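Side-chain contacts in bacterial microcompartment shell protein CutR (Streptococcus intermedius SK54 = ATCC 27335, PDB 6XPJ), which probably serves as a minor shell protein of the choline-degrading bacterial microcompartment, with a circularly permuted BMC domain that assembles into hexamers: residues D88-S91 against V92-S95; E97-L100 against E101-N105. The protein carries 1 engineered substitution. All coordinates share one frame; numbering follows the deposited sequence.

In the fold
Both contacts lie on a single helix, 89-105, which follows strand 82-87 and leads on to strand 110-116. Contact 1 comes first and builds the N-terminal turns of the helix, from its cap at D88 to S95; contact 2 follows in series and takes in the last turns, E97 to N105. Their centres are about 14 Å apart. In each, one flank of the helix packs on the mixed sheet of the circularly permuted BMC domain, notably on strand 11-28, while helix 58-68 runs close by. Within the hexamer, the start of the helix touches its own chain alone, whereas its later part, through Y102, meets a second subunit.

Contact 1. Residues D88-S91 against V92-S95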
loop_
_atom_site.group_PDB
_atom_site.type_symbol
_atom_site.label_atom_id
_atom_site.label_comp_id
_atom_site.label_asym_id
_atom_site.label_seq_id
_atom_site.Cartn_x
_atom_site.Cartn_y
_atom_site.Cartn_z
ATOM N N ASP C 88 -12.632 20.711 24.468
ATOM C CA ASP C 88 -11.730 21.572 25.266
ATOM C C ASP C 88 -10.425 20.806 25.541
ATOM O O ASP C 88 -10.424 19.540 25.497
ATOM C CB ASP C 88 -12.411 22.012 26.551
ATOM C CG ASP C 88 -12.665 20.830 27.454
ATOM O OD1 ASP C 88 -13.704 20.182 27.283
ATOM O OD2 ASP C 88 -11.787 20.532 28.280
ATOM N N ILE C 89 -9.325 21.517 25.779
ATOM C CA ILE C 89 -7.985 20.884 25.893
ATOM C C ILE C 89 -8.019 19.786 26.953
ATOM O O ILE C 89 -7.480 18.708 26.693
ATOM C CB ILE C 89 -6.887 21.929 26.158
ATOM C CG1 ILE C 89 -6.817 22.972 25.044
ATOM C CG2 ILE C 89 -5.542 21.240 26.348
ATOM C CD1 ILE C 89 -6.151 24.268 25.454
ATOM N N GLN C 90 -8.609 20.018 28.120
ATOM C CA GLN C 90 -8.551 19.014 29.211
ATOM C C GLN C 90 -9.337 17.775 28.789
ATOM O O GLN C 90 -8.853 16.659 29.049
ATOM C CB GLN C 90 -8.999 19.620 30.540
ATOM C CG GLN C 90 -7.991 20.627 31.090
ATOM C CD GLN C 90 -6.569 20.110 31.151
ATOM O OE1 GLN C 90 -5.619 20.794 30.763
ATOM N NE2 GLN C 90 -6.406 18.889 31.636
ATOM N N SER C 91 -10.456 17.915 28.085
ATOM C CA SER C 91 -11.257 16.746 27.631
ATOM C C SER C 91 -10.462 15.948 26.595
ATOM O O SER C 91 -10.413 14.712 26.671
ATOM C CB SER C 91 -12.596 17.140 27.055
ATOM O OG SER C 91 -13.400 17.781 28.044
ATOM N N VAL C 92 -9.824 16.652 25.671
ATOM C CA VAL C 92 -9.046 15.982 24.593
ATOM C C VAL C 92 -7.861 15.241 25.231
ATOM O O VAL C 92 -7.611 14.073 24.877
ATOM C CB VAL C 92 -8.588 16.988 23.529
ATOM C CG1 VAL C 92 -7.558 16.356 22.611
ATOM C CG2 VAL C 92 -9.783 17.482 22.742
ATOM N N GLU C 93 -7.156 15.866 26.162
ATOM C CA GLU C 93 -6.044 15.157 26.846
ATOM C C GLU C 93 -6.566 13.929 27.605
ATOM O O GLU C 93 -5.884 12.865 27.595
ATOM C CB GLU C 93 -5.295 16.095 27.777
ATOM C CG GLU C 93 -4.569 17.175 27.047
ATOM C CD GLU C 93 -3.666 18.042 27.902
ATOM O OE1 GLU C 93 -2.949 18.859 27.313
ATOM O OE2 GLU C 93 -3.681 17.884 29.135
ATOM N N THR C 94 -7.689 14.040 28.340
ATOM C CA THR C 94 -8.264 12.912 29.102
ATOM C C THR C 94 -8.521 11.753 28.145
ATOM O O THR C 94 -8.157 10.612 28.452
ATOM C CB THR C 94 -9.543 13.312 29.847
ATOM O OG1 THR C 94 -9.117 14.263 30.827
ATOM C CG2 THR C 94 -10.249 12.135 30.484
ATOM N N SER C 95 -9.131 12.034 26.992
ATOM C CA SER C 95 -9.463 10.985 26.007
ATOM C C SER C 95 -8.174 10.334 25.480
ATOM O O SER C 95 -8.128 9.120 25.345
ATOM C CB SER C 95 -10.304 11.527 24.888
ATOM O OG SER C 95 -11.615 11.864 25.364
#
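The first turns of helix 89-105, opened by the N-cap residue D88, join D88-S91 to the next turn, V92-S95, with V92 N donating to D88 O and E93 N to I89 O (2.9 Å). D88 itself turns its carboxylate back over the helix start, its CG set at chi1 66°, and meets S91 twice. OD2 takes the S91 N-H at 2.9 Å, the donor lying above the carboxylate plane, and OD1 receives S91 OG on its syn side at 2.5 Å. Aspartate suits this place because its short, negative side chain can satisfy an amide N-H that has no preceding turn to bond to, and probably also favours the positive end of the helix dipole. Q90 O is gripped by two donors of T94, one turn further along: the backbone N and OG1, each at 3.0 Å, arriving from opposite faces of the carbonyl plane. The threonine hydroxyl, placed beside its own backbone N (chi1 -66°), thus folds back onto the helix.

In this BMC domain the helix packs on the sheet through V92, its branched side chain meeting F85, A46 and V27 while CG2 also lies 3.5 Å from D88 O. I89 and E93 run side by side, I89 CG2 lying 3.7 Å from E93 OE1, an oxygen whose charge is met by a salt bridge to K116. The Q90 amide stands steeply to the E93 carboxylate, the planes 75° apart, with NE2 3.8 Å from OE2. Small S95 sits close against helix 58-68, its OG bonded to A65 O.

Contact 2. Residues E97-L100 against E101-N105; sequences EDIL and EYFKN
A water lies within hydrogen-bonding distance of D98 OD1 (2.7 Å) and of E101 OE1 (2.8 Å), bridging two carboxylates about one turn apart on helix 89-105. OD1 of D98 and OE1 of E101 are 4.4 Å from each other, and the water between them probably eases the repulsion of like charges. E101 N bonds to E97 O, and Y102 N to D98 O. The E101 chain starts out beside its own backbone N (chi1 -72°), which lays CG 3.3 Å from E97 O before the extended chain carries the carboxylate to the water.

On the flank facing the sheet of the BMC fold, apolar residues take over. I99 and F103 point the same way, side by side, CG2 of I99 lying 3.9 Å from CD1 of F103; both also rest on I22 of strand 11-28, and the F103 ring packs edge-to-face with F109. Branched, bulky L100 covers I22, A25 and L114. I99 O accepts the F103 N-H almost straight, at 172°, and also lies at the edge of the F103 ring, near its plane. Y102 OH bonds to K116 O of a second subunit, and its side chain packs on H26 of that subunit. At the C-terminal end, K104 curls through two bends until NZ donates to N105 OD1 at 2.7 Å.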
loop_
_atom_site.group_PDB
_atom_site.type_symbol
_atom_site.label_atom_id
_atom_site.label_comp_id
_atom_site.label_asym_id
_atom_site.label_seq_id
_atom_site.Cartn_x
_atom_site.Cartn_y
_atom_site.Cartn_z
ATOM N N GLU C 97 -5.214 10.173 26.968
ATOM C CA GLU C 97 -4.644 9.396 28.095
ATOM C C GLU C 97 -5.402 8.076 28.241
ATOM O O GLU C 97 -4.761 7.023 28.435
ATOM C CB GLU C 97 -4.806 10.186 29.380
ATOM C CG GLU C 97 -3.890 11.378 29.495
ATOM C CD GLU C 97 -4.329 12.368 30.552
ATOM O OE1 GLU C 97 -3.537 13.281 30.830
ATOM O OE2 GLU C 97 -5.452 12.239 31.093
ATOM N N ASP C 98 -6.729 8.111 28.155
ATOM C CA ASP C 98 -7.524 6.881 28.370
ATOM C C ASP C 98 -7.247 5.901 27.236
ATOM O O ASP C 98 -7.138 4.684 27.486
ATOM C CB ASP C 98 -8.999 7.213 28.559
ATOM C CG ASP C 98 -9.276 7.801 29.945
ATOM O OD1 ASP C 98 -8.319 8.131 30.666
ATOM O OD2 ASP C 98 -10.450 7.822 30.326
ATOM N N ILE C 99 -7.119 6.381 26.004
ATOM C CA ILE C 99 -6.717 5.507 24.871
ATOM C C ILE C 99 -5.353 4.876 25.166
ATOM O O ILE C 99 -5.235 3.663 25.020
ATOM C CB ILE C 99 -6.689 6.277 23.536
ATOM C CG1 ILE C 99 -8.099 6.682 23.093
ATOM C CG2 ILE C 99 -5.990 5.484 22.456
ATOM C CD1 ILE C 99 -8.114 7.718 22.013
ATOM N N LEU C 100 -4.338 5.661 25.510
ATOM C CA LEU C 100 -2.977 5.125 25.736
ATOM C C LEU C 100 -2.992 4.110 26.866
ATOM O O LEU C 100 -2.380 3.052 26.714
ATOM C CB LEU C 100 -2.016 6.278 26.005
ATOM C CG LEU C 100 -1.695 7.159 24.801
ATOM C CD1 LEU C 100 -0.953 8.412 25.238
ATOM C CD2 LEU C 100 -0.915 6.411 23.738
ATOM N N GLU C 101 -3.691 4.408 27.961
ATOM C CA GLU C 101 -3.662 3.507 29.126
ATOM C C GLU C 101 -4.345 2.179 28.753
ATOM O O GLU C 101 -3.837 1.128 29.136
ATOM C CB GLU C 101 -4.350 4.154 30.319
ATOM C CG GLU C 101 -3.541 5.279 30.926
ATOM C CD GLU C 101 -4.242 6.060 32.010
ATOM O OE1 GLU C 101 -5.259 5.569 32.575
ATOM O OE2 GLU C 101 -3.798 7.210 32.274
ATOM N N TYR C 102 -5.472 2.229 28.051
ATOM C CA TYR C 102 -6.190 0.992 27.680
ATOM C C TYR C 102 -5.285 0.167 26.754
ATOM O O TYR C 102 -5.103 -1.038 26.950
ATOM C CB TYR C 102 -7.529 1.285 27.000
ATOM C CG TYR C 102 -8.172 0.010 26.518
ATOM C CD1 TYR C 102 -8.854 -0.820 27.386
ATOM C CD2 TYR C 102 -8.012 -0.418 25.209
ATOM C CE1 TYR C 102 -9.390 -2.027 26.963
ATOM C CE2 TYR C 102 -8.523 -1.625 24.784
ATOM C CZ TYR C 102 -9.195 -2.446 25.664
ATOM O OH TYR C 102 -9.722 -3.624 25.211
ATOM N N PHE C 103 -4.757 0.789 25.695
ATOM C CA PHE C 103 -3.938 0.051 24.720
ATOM C C PHE C 103 -2.683 -0.507 25.373
ATOM O O PHE C 103 -2.290 -1.671 25.077
ATOM C CB PHE C 103 -3.633 0.897 23.481
ATOM C CG PHE C 103 -4.752 0.883 22.470
ATOM C CD1 PHE C 103 -5.933 1.563 22.652
ATOM C CD2 PHE C 103 -4.589 0.201 21.286
ATOM C CE1 PHE C 103 -6.953 1.547 21.717
ATOM C CE2 PHE C 103 -5.603 0.174 20.346
ATOM C CZ PHE C 103 -6.789 0.837 20.561
ATOM N N LYS C 104 -2.045 0.255 26.243
ATOM C CA LYS C 104 -0.821 -0.224 26.922
ATOM C C LYS C 104 -1.173 -1.286 27.947
ATOM O O LYS C 104 -0.486 -2.330 27.950
ATOM C CB LYS C 104 -0.126 0.942 27.631
ATOM C CG LYS C 104 1.083 0.535 28.444
ATOM C CD LYS C 104 1.928 1.711 28.850
ATOM C CE LYS C 104 1.228 2.655 29.811
ATOM N NZ LYS C 104 0.978 2.032 31.118
ATOM N N ASN C 105 -2.133 -1.013 28.824
ATOM C CA ASN C 105 -2.360 -1.869 30.024
ATOM C C ASN C 105 -3.285 -3.042 29.745
ATOM O O ASN C 105 -3.082 -4.120 30.388
ATOM C CB ASN C 105 -2.937 -1.058 31.175
ATOM C CG ASN C 105 -1.991 0.027 31.637
ATOM O OD1 ASN C 105 -0.789 -0.044 31.379
ATOM N ND2 ASN C 105 -2.521 1.055 32.300
HETATM O O HOH W 1 -7.581 7.133 33.093
#